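Local coordinates for precorrin-3 methylase (Rhodobacter capsulatus, PDB 3NUT), which probably transfers a methyl group from S-adenosyl-L-methionine to a tetrapyrrole intermediate on the pathway to adenosylcobalamin (vitamin B12), at residues E192-T205 / M222-T236. Residues are numbered along the deposited sequence; the frame is centred on the assembly and turned at random.
Sequences EPGRLILFARAVTT and MADMRTVVLVGNAAT. With SAH (S-adenosyl-L-homocysteine), chain E.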
ATOM      1  N   GLU A 192      -5.675  20.572  13.521  1.00 60.80           N
ATOM      2  CA  GLU A 192      -6.661  20.771  14.584  1.00 61.28           C
ATOM      3  C   GLU A 192      -6.482  19.732  15.696  1.00 61.28           C
ATOM      4  O   GLU A 192      -6.256  18.555  15.401  1.00 62.01           O
ATOM      5  CB  GLU A 192      -8.080  20.694  14.015  1.00 61.45           C
ATOM      6  CG  GLU A 192      -8.561  19.274  13.667  1.00 62.85           C
ATOM      7  CD  GLU A 192      -7.997  18.734  12.354  1.00 64.74           C
ATOM      8  OE1 GLU A 192      -7.426  19.519  11.559  1.00 64.71           O
ATOM      9  OE2 GLU A 192      -8.142  17.514  12.116  1.00 65.38           O
ATOM     10  N   PRO A 193      -6.588  20.157  16.973  1.00 60.78           N
ATOM     11  CA  PRO A 193      -6.428  19.304  18.172  1.00 60.21           C
ATOM     12  C   PRO A 193      -7.166  17.954  18.173  1.00 59.42           C
ATOM     13  O   PRO A 193      -6.627  16.965  18.690  1.00 59.53           O
ATOM     14  CB  PRO A 193      -6.983  20.185  19.299  1.00 60.18           C
ATOM     15  CG  PRO A 193      -6.687  21.572  18.848  1.00 60.81           C
ATOM     16  CD  PRO A 193      -6.762  21.577  17.336  1.00 60.66           C
ATOM     17  N   GLY A 194      -8.389  17.921  17.638  1.00 58.42           N
ATOM     18  CA  GLY A 194      -9.190  16.688  17.583  1.00 57.17           C
ATOM     19  C   GLY A 194      -8.868  15.724  16.434  1.00 56.28           C
ATOM     20  O   GLY A 194      -9.674  14.834  16.120  1.00 56.53           O
ATOM     21  N   ARG A 195      -7.696  15.895  15.818  1.00 54.84           N
ATOM     22  CA  ARG A 195      -7.235  15.056  14.707  1.00 53.12           C
ATOM     23  C   ARG A 195      -6.904  13.662  15.209  1.00 52.19           C
ATOM     24  O   ARG A 195      -5.977  13.486  16.009  1.00 52.22           O
ATOM     25  CB  ARG A 195      -5.998  15.679  14.050  1.00 53.29           C
ATOM     26  CG  ARG A 195      -5.293  14.804  13.010  1.00 52.05           C
ATOM     27  CD  ARG A 195      -6.132  14.599  11.776  1.00 50.61           C
ATOM     28  NE  ARG A 195      -6.230  15.785  10.927  1.00 51.50           N
ATOM     29  CZ  ARG A 195      -5.345  16.136   9.994  1.00 53.22           C
ATOM     30  NH1 ARG A 195      -4.250  15.420   9.792  1.00 54.14           N
ATOM     31  NH2 ARG A 195      -5.542  17.223   9.264  1.00 55.39           N
ATOM     32  N   LEU A 196      -7.664  12.678  14.742  1.00 50.38           N
ATOM     33  CA  LEU A 196      -7.500  11.309  15.191  1.00 49.04           C
ATOM     34  C   LEU A 196      -6.115  10.729  14.842  1.00 48.03           C
ATOM     35  O   LEU A 196      -5.654  10.833  13.713  1.00 47.77           O
ATOM     36  CB  LEU A 196      -8.610  10.444  14.597  1.00 49.54           C
ATOM     37  CG  LEU A 196      -9.897  10.060  15.357  1.00 50.20           C
ATOM     38  CD1 LEU A 196     -10.312  10.989  16.517  1.00 48.15           C
ATOM     39  CD2 LEU A 196     -11.041   9.900  14.358  1.00 50.71           C
ATOM     40  N   ILE A 197      -5.453  10.156  15.842  1.00 46.74           N
ATOM     41  CA  ILE A 197      -4.210   9.430  15.654  1.00 45.26           C
ATOM     42  C   ILE A 197      -4.384   8.031  16.224  1.00 44.50           C
ATOM     43  O   ILE A 197      -5.033   7.831  17.259  1.00 42.87           O
ATOM     44  CB  ILE A 197      -3.016  10.076  16.380  1.00 45.59           C
ATOM     45  CG1 ILE A 197      -3.114  11.621  16.381  1.00 45.74           C
ATOM     46  CG2 ILE A 197      -1.683   9.541  15.809  1.00 44.89           C
ATOM     47  CD1 ILE A 197      -2.910  12.323  15.015  1.00 44.69           C
ATOM     48  N   LEU A 198      -3.779   7.076  15.524  1.00 43.35           N
ATOM     49  CA  LEU A 198      -3.958   5.666  15.785  1.00 42.93           C
ATOM     50  C   LEU A 198      -2.589   5.064  15.948  1.00 42.30           C
ATOM     51  O   LEU A 198      -1.719   5.259  15.098  1.00 41.63           O
ATOM     52  CB  LEU A 198      -4.633   4.979  14.589  1.00 42.81           C
ATOM     53  CG  LEU A 198      -6.112   5.137  14.259  1.00 43.59           C
ATOM     54  CD1 LEU A 198      -6.460   6.481  13.626  1.00 44.14           C
ATOM     55  CD2 LEU A 198      -6.483   4.018  13.303  1.00 45.11           C
ATOM     56  N   PHE A 199      -2.408   4.320  17.032  1.00 41.78           N
ATOM     57  CA  PHE A 199      -1.178   3.577  17.234  1.00 42.30           C
ATOM     58  C   PHE A 199      -1.535   2.108  17.098  1.00 42.40           C
ATOM     59  O   PHE A 199      -2.329   1.556  17.886  1.00 42.69           O
ATOM     60  CB  PHE A 199      -0.536   3.895  18.592  1.00 42.24           C
ATOM     61  CG  PHE A 199      -0.144   5.340  18.751  1.00 43.72           C
ATOM     62  CD1 PHE A 199       1.147   5.760  18.447  1.00 44.46           C
ATOM     63  CD2 PHE A 199      -1.074   6.285  19.194  1.00 45.00           C
ATOM     64  CE1 PHE A 199       1.516   7.102  18.584  1.00 45.50           C
ATOM     65  CE2 PHE A 199      -0.722   7.622  19.333  1.00 47.01           C
ATOM     66  CZ  PHE A 199       0.585   8.033  19.028  1.00 46.42           C
ATOM     67  N   ALA A 200      -0.988   1.488  16.059  1.00 41.95           N
ATOM     68  CA  ALA A 200      -1.318   0.096  15.776  1.00 41.73           C
ATOM     69  C   ALA A 200      -0.075  -0.766  15.911  1.00 41.06           C
ATOM     70  O   ALA A 200       0.903  -0.635  15.169  1.00 40.68           O
ATOM     71  CB  ALA A 200      -1.985  -0.058  14.415  1.00 41.76           C
ATOM     72  N   ARG A 201      -0.140  -1.631  16.907  1.00 40.54           N
ATOM     73  CA  ARG A 201       1.016  -2.327  17.386  1.00 40.69           C
ATOM     74  C   ARG A 201       0.925  -3.789  17.014  1.00 39.31           C
ATOM     75  O   ARG A 201      -0.087  -4.444  17.287  1.00 38.89           O
ATOM     76  CB  ARG A 201       1.105  -2.139  18.920  1.00 41.26           C
ATOM     77  CG  ARG A 201       2.144  -3.008  19.600  1.00 45.43           C
ATOM     78  CD  ARG A 201       2.041  -2.959  21.139  1.00 51.97           C
ATOM     79  NE  ARG A 201       2.478  -4.229  21.741  1.00 55.29           N
ATOM     80  CZ  ARG A 201       3.742  -4.651  21.766  1.00 56.81           C
ATOM     81  NH1 ARG A 201       4.718  -3.919  21.215  1.00 56.51           N
ATOM     82  NH2 ARG A 201       4.031  -5.810  22.346  1.00 57.54           N
ATOM     83  N   ALA A 202       1.985  -4.289  16.394  1.00 38.26           N
ATOM     84  CA  ALA A 202       2.146  -5.728  16.140  1.00 38.34           C
ATOM     85  C   ALA A 202       0.968  -6.273  15.359  1.00 37.61           C
ATOM     86  O   ALA A 202       0.385  -7.308  15.706  1.00 36.89           O
ATOM     87  CB  ALA A 202       2.336  -6.528  17.464  1.00 37.92           C
ATOM     88  N   VAL A 203       0.631  -5.557  14.295  1.00 37.41           N
ATOM     89  CA  VAL A 203      -0.578  -5.838  13.537  1.00 37.72           C
ATOM     90  C   VAL A 203      -0.489  -7.212  12.863  1.00 37.12           C
ATOM     91  O   VAL A 203       0.520  -7.540  12.252  1.00 36.20           O
ATOM     92  CB  VAL A 203      -0.855  -4.713  12.536  1.00 37.75           C
ATOM     93  CG1 VAL A 203      -2.031  -5.060  11.664  1.00 39.49           C
ATOM     94  CG2 VAL A 203      -1.142  -3.446  13.294  1.00 38.89           C
ATOM     95  N   THR A 204      -1.553  -7.996  13.045  1.00 37.86           N
ATOM     96  CA  THR A 204      -1.733  -9.378  12.545  1.00 38.82           C
ATOM     97  C   THR A 204      -1.016 -10.430  13.380  1.00 40.08           C
ATOM     98  O   THR A 204      -0.973 -11.602  13.002  1.00 40.47           O
ATOM     99  CB  THR A 204      -1.345  -9.597  11.039  1.00 37.86           C
ATOM    100  OG1 THR A 204       0.071  -9.746  10.927  1.00 37.73           O
ATOM    101  CG2 THR A 204      -1.837  -8.472  10.148  1.00 37.67           C
ATOM    102  N   THR A 205      -0.418 -10.013  14.489  1.00 41.85           N
ATOM    103  CA  THR A 205       0.256 -10.963  15.371  1.00 43.41           C
ATOM    104  C   THR A 205      -0.663 -11.149  16.572  1.00 44.77           C
ATOM    105  O   THR A 205      -1.677 -10.434  16.697  1.00 44.42           O
ATOM    106  CB  THR A 205       1.623 -10.485  15.878  1.00 43.11           C
ATOM    107  OG1 THR A 205       1.415  -9.623  17.003  1.00 44.54           O
ATOM    108  CG2 THR A 205       2.431  -9.773  14.794  1.00 42.88           C
ATOM    109  N   MET A 222       3.629   6.202  23.113  1.00 58.87           N
ATOM    110  CA  MET A 222       2.520   5.392  22.604  1.00 58.37           C
ATOM    111  C   MET A 222       2.942   4.527  21.421  1.00 58.04           C
ATOM    112  O   MET A 222       2.312   3.512  21.151  1.00 58.10           O
ATOM    113  CB  MET A 222       1.336   6.265  22.227  1.00 58.20           C
ATOM    114  CG  MET A 222       0.602   6.747  23.427  1.00 57.94           C
ATOM    115  SD  MET A 222      -0.804   7.762  23.010  1.00 59.63           S
ATOM    116  CE  MET A 222      -1.448   8.045  24.672  1.00 59.52           C
ATOM    117  N   ALA A 223       4.010   4.940  20.740  1.00 57.16           N
ATOM    118  CA  ALA A 223       4.607   4.176  19.662  1.00 56.96           C
ATOM    119  C   ALA A 223       5.864   3.429  20.136  1.00 56.85           C
ATOM    120  O   ALA A 223       6.554   3.903  21.031  1.00 56.63           O
ATOM    121  CB  ALA A 223       4.958   5.110  18.513  1.00 56.74           C
ATOM    122  N   ASP A 224       6.128   2.252  19.557  1.00 56.64           N
ATOM    123  CA  ASP A 224       7.465   1.615  19.590  1.00 56.70           C
ATOM    124  C   ASP A 224       7.833   1.152  18.185  1.00 56.38           C
ATOM    125  O   ASP A 224       7.180   1.550  17.226  1.00 56.20           O
ATOM    126  CB  ASP A 224       7.570   0.470  20.605  1.00 56.75           C
ATOM    127  CG  ASP A 224       6.336  -0.412  20.645  1.00 57.86           C
ATOM    128  OD1 ASP A 224       5.958  -0.989  19.599  1.00 59.58           O
ATOM    129  OD2 ASP A 224       5.749  -0.540  21.740  1.00 57.58           O
ATOM    130  N   MET A 225       8.874   0.334  18.054  1.00 56.19           N
ATOM    131  CA  MET A 225       9.294  -0.150  16.723  1.00 56.11           C
ATOM    132  C   MET A 225       8.404  -1.244  16.144  1.00 54.63           C
ATOM    133  O   MET A 225       8.556  -1.626  14.999  1.00 54.72           O
ATOM    134  CB  MET A 225      10.777  -0.562  16.705  1.00 57.00           C
ATOM    135  CG  MET A 225      11.706   0.646  16.511  1.00 60.45           C
ATOM    136  SD  MET A 225      11.014   1.843  15.307  1.00 66.55           S
ATOM    137  CE  MET A 225      11.760   1.197  13.795  1.00 67.43           C
ATOM    138  N   ARG A 226       7.458  -1.709  16.952  1.00 53.42           N
ATOM    139  CA  ARG A 226       6.473  -2.719  16.583  1.00 52.21           C
ATOM    140  C   ARG A 226       5.166  -2.040  16.115  1.00 50.62           C
ATOM    141  O   ARG A 226       4.089  -2.659  16.089  1.00 51.03           O
ATOM    142  CB  ARG A 226       6.215  -3.588  17.829  1.00 52.65           C
ATOM    143  CG  ARG A 226       5.751  -5.016  17.588  1.00 55.16           C
ATOM    144  CD  ARG A 226       6.875  -6.010  17.230  1.00 57.13           C
ATOM    145  NE  ARG A 226       6.292  -7.208  16.609  1.00 59.40           N
ATOM    146  CZ  ARG A 226       6.021  -7.358  15.304  1.00 58.73           C
ATOM    147  NH1 ARG A 226       6.304  -6.402  14.414  1.00 57.74           N
ATOM    148  NH2 ARG A 226       5.469  -8.493  14.887  1.00 58.24           N
ATOM    149  N   THR A 227       5.263  -0.762  15.746  1.00 48.01           N
ATOM    150  CA  THR A 227       4.081   0.099  15.623  1.00 45.20           C
ATOM    151  C   THR A 227       4.126   0.911  14.343  1.00 43.21           C
ATOM    152  O   THR A 227       5.188   1.344  13.902  1.00 42.20           O
ATOM    153  CB  THR A 227       3.971   1.037  16.860  1.00 45.27           C
ATOM    154  OG1 THR A 227       3.934   0.226  18.033  1.00 46.83           O
ATOM    155  CG2 THR A 227       2.727   1.929  16.845  1.00 44.11           C
ATOM    156  N   VAL A 228       2.956   1.075  13.737  1.00 41.01           N
ATOM    157  CA  VAL A 228       2.791   1.971  12.626  1.00 39.27           C
ATOM    158  C   VAL A 228       1.704   2.966  13.058  1.00 38.67           C
ATOM    159  O   VAL A 228       0.697   2.584  13.670  1.00 39.02           O
ATOM    160  CB  VAL A 228       2.474   1.206  11.291  1.00 38.95           C
ATOM    161  CG1 VAL A 228       1.143   0.467  11.354  1.00 37.92           C
ATOM    162  CG2 VAL A 228       2.486   2.154  10.097  1.00 38.53           C
ATOM    163  N   VAL A 229       1.920   4.235  12.761  1.00 37.52           N
ATOM    164  CA  VAL A 229       1.062   5.287  13.287  1.00 36.48           C
ATOM    165  C   VAL A 229       0.264   5.906  12.144  1.00 36.49           C
ATOM    166  O   VAL A 229       0.831   6.411  11.158  1.00 36.29           O
ATOM    167  CB  VAL A 229       1.891   6.370  14.054  1.00 36.75           C
ATOM    168  CG1 VAL A 229       0.986   7.502  14.586  1.00 35.76           C
ATOM    169  CG2 VAL A 229       2.725   5.740  15.177  1.00 34.50           C
ATOM    170  N   LEU A 230      -1.053   5.845  12.273  1.00 36.51           N
ATOM    171  CA  LEU A 230      -1.934   6.377  11.260  1.00 37.65           C
ATOM    172  C   LEU A 230      -2.497   7.708  11.724  1.00 38.45           C
ATOM    173  O   LEU A 230      -2.951   7.845  12.853  1.00 39.27           O
ATOM    174  CB  LEU A 230      -3.064   5.402  10.923  1.00 37.31           C
ATOM    175  CG  LEU A 230      -2.688   3.958  10.565  1.00 37.87           C
ATOM    176  CD1 LEU A 230      -3.944   3.113  10.425  1.00 36.70           C
ATOM    177  CD2 LEU A 230      -1.821   3.846   9.310  1.00 36.03           C
ATOM    178  N   VAL A 231      -2.432   8.686  10.837  1.00 39.01           N
ATOM    179  CA  VAL A 231      -2.973   9.993  11.078  1.00 39.51           C
ATOM    180  C   VAL A 231      -4.100  10.192  10.076  1.00 39.91           C
ATOM    181  O   VAL A 231      -3.887  10.051   8.877  1.00 39.25           O
ATOM    182  CB  VAL A 231      -1.898  11.084  10.868  1.00 39.78           C
ATOM    183  CG1 VAL A 231      -2.393  12.415  11.416  1.00 39.34           C
ATOM    184  CG2 VAL A 231      -0.604  10.696  11.552  1.00 39.70           C
ATOM    185  N   GLY A 232      -5.297  10.518  10.564  1.00 40.29           N
ATOM    186  CA  GLY A 232      -6.424  10.763   9.671  1.00 41.66           C
ATOM    187  C   GLY A 232      -6.316  12.030   8.834  1.00 42.47           C
ATOM    188  O   GLY A 232      -5.347  12.791   8.971  1.00 42.81           O
ATOM    189  N   ASN A 233      -7.280  12.220   7.929  1.00 43.53           N
ATOM    190  CA  ASN A 233      -7.576  13.533   7.344  1.00 44.80           C
ATOM    191  C   ASN A 233      -8.217  14.375   8.469  1.00 45.14           C
ATOM    192  O   ASN A 233      -8.467  13.876   9.578  1.00 44.97           O
ATOM    193  CB  ASN A 233      -8.626  13.419   6.218  1.00 44.81           C
ATOM    194  CG  ASN A 233      -8.131  12.668   4.997  1.00 47.41           C
ATOM    195  OD1 ASN A 233      -7.449  13.223   4.123  1.00 51.04           O
ATOM    196  ND2 ASN A 233      -8.514  11.405   4.896  1.00 48.47           N
ATOM    197  N   ALA A 234      -8.534  15.628   8.164  1.00 45.82           N
ATOM    198  CA  ALA A 234      -9.391  16.430   9.042  1.00 46.64           C
ATOM    199  C   ALA A 234     -10.797  15.838   9.198  1.00 46.85           C
ATOM    200  O   ALA A 234     -11.396  15.953  10.261  1.00 47.11           O
ATOM    201  CB  ALA A 234      -9.470  17.890   8.545  1.00 46.84           C
ATOM    202  N   ALA A 235     -11.325  15.216   8.145  1.00 47.23           N
ATOM    203  CA  ALA A 235     -12.666  14.601   8.195  1.00 47.57           C
ATOM    204  C   ALA A 235     -12.741  13.238   8.924  1.00 48.09           C
ATOM    205  O   ALA A 235     -13.817  12.807   9.370  1.00 48.20           O
ATOM    206  CB  ALA A 235     -13.227  14.481   6.791  1.00 47.22           C
ATOM    207  N   THR A 236     -11.595  12.575   9.035  1.00 48.58           N
ATOM    208  CA  THR A 236     -11.494  11.218   9.546  1.00 49.19           C
ATOM    209  C   THR A 236     -12.125  11.086  10.918  1.00 49.94           C
ATOM    210  O   THR A 236     -11.798  11.822  11.846  1.00 50.28           O
ATOM    211  CB  THR A 236     -10.010  10.761   9.568  1.00 49.55           C
ATOM    212  OG1 THR A 236      -9.518  10.670   8.223  1.00 48.27           O
ATOM    213  CG2 THR A 236      -9.842   9.415  10.255  1.00 49.83           C
TER
HETATM  214  N   SAH E1501       8.567  -3.140   3.954  1.00 37.11           N
HETATM  215  CA  SAH E1501       7.853  -2.904   5.247  1.00 37.66           C
HETATM  216  CB  SAH E1501       8.337  -1.605   5.910  1.00 38.01           C
HETATM  217  CG  SAH E1501       9.724  -1.776   6.531  1.00 41.03           C
HETATM  218  SD  SAH E1501      10.096  -0.562   7.775  1.00 46.62           S
HETATM  219  C   SAH E1501       6.417  -2.801   4.888  1.00 37.20           C
HETATM  220  O   SAH E1501       6.201  -2.708   3.687  1.00 37.07           O
HETATM  221  OXT SAH E1501       5.470  -2.803   5.699  1.00 36.04           O
HETATM  222  C5' SAH E1501       9.599  -1.392   9.268  1.00 45.29           C
HETATM  223  C4' SAH E1501       8.487  -0.612   9.997  1.00 44.43           C
HETATM  224  O4' SAH E1501       7.216  -0.969   9.437  1.00 43.89           O
HETATM  225  C3' SAH E1501       8.341  -0.865  11.505  1.00 43.67           C
HETATM  226  O3' SAH E1501       9.099   0.032  12.331  1.00 46.00           O
HETATM  227  C2' SAH E1501       6.868  -0.620  11.755  1.00 42.87           C
HETATM  228  O2' SAH E1501       6.565   0.788  11.846  1.00 41.92           O
HETATM  229  C1' SAH E1501       6.234  -1.121  10.472  1.00 41.15           C
HETATM  230  N9  SAH E1501       5.781  -2.527  10.596  1.00 38.13           N
HETATM  231  C8  SAH E1501       6.285  -3.604   9.961  1.00 37.86           C
HETATM  232  N7  SAH E1501       5.592  -4.729  10.318  1.00 38.37           N
HETATM  233  C5  SAH E1501       4.621  -4.376  11.198  1.00 35.89           C
HETATM  234  C6  SAH E1501       3.528  -5.049  11.965  1.00 38.11           C
HETATM  235  N6  SAH E1501       3.306  -6.386  11.885  1.00 38.31           N
HETATM  236  N1  SAH E1501       2.745  -4.293  12.776  1.00 36.38           N
HETATM  237  C2  SAH E1501       2.936  -2.961  12.887  1.00 36.43           C
HETATM  238  N3  SAH E1501       3.907  -2.294  12.219  1.00 36.76           N
HETATM  239  C4  SAH E1501       4.765  -2.927  11.379  1.00 36.77           C
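Met222 packs on the Phe199 ring on one face of an antiparallel strand pair, 196-201 with 227-231, inside the mixed five-stranded sheet of a tetrapyrrole methylase fold. Met222 CB stands 3.5 Å from the centroid of the Phe199 ring and only 4° off its normal, a CH-pi contact over the centre of the face. Met222 SD lies obliquely, 3.7 Å from Phe199 CE2, making a Met-aromatic contact. Val229 lies on the opposite side, its CG1 over the face and its CG2 3.6 Å from Phe199 CD1, while Thr227 CG2 sits at the ring edge. With CG anti to its carbonyl carbon (chi1 -62°), Phe199 runs alongside Val229 and points the same way.

The register is fixed by the hydrogen-bonded pairs Leu198-Leu230 and Ala200-Val228, each bonded both ways (Leu198 N to Leu230 O is 2.9 Å), whose side chains share the face packed by helix 121-129. There Leu198 CD2 touches Leu230 CD1 at 3.9 Å.

At one end, Arg201 reaches out on an extended chain to a long salt bridge, NH1 to Asp224 OD1 at 3.6 Å, with guanidinium and carboxylate planes 84° apart. The same OD1 closes an Asx turn by accepting from Arg226 N and also takes a bond from Thr227 OG1.

This end forms part of the S-adenosyl-L-homocysteine pocket: Val203 N and O pair with adenine N1 and N6, and Thr227 O accepts from ribose O2' at 2.5 Å.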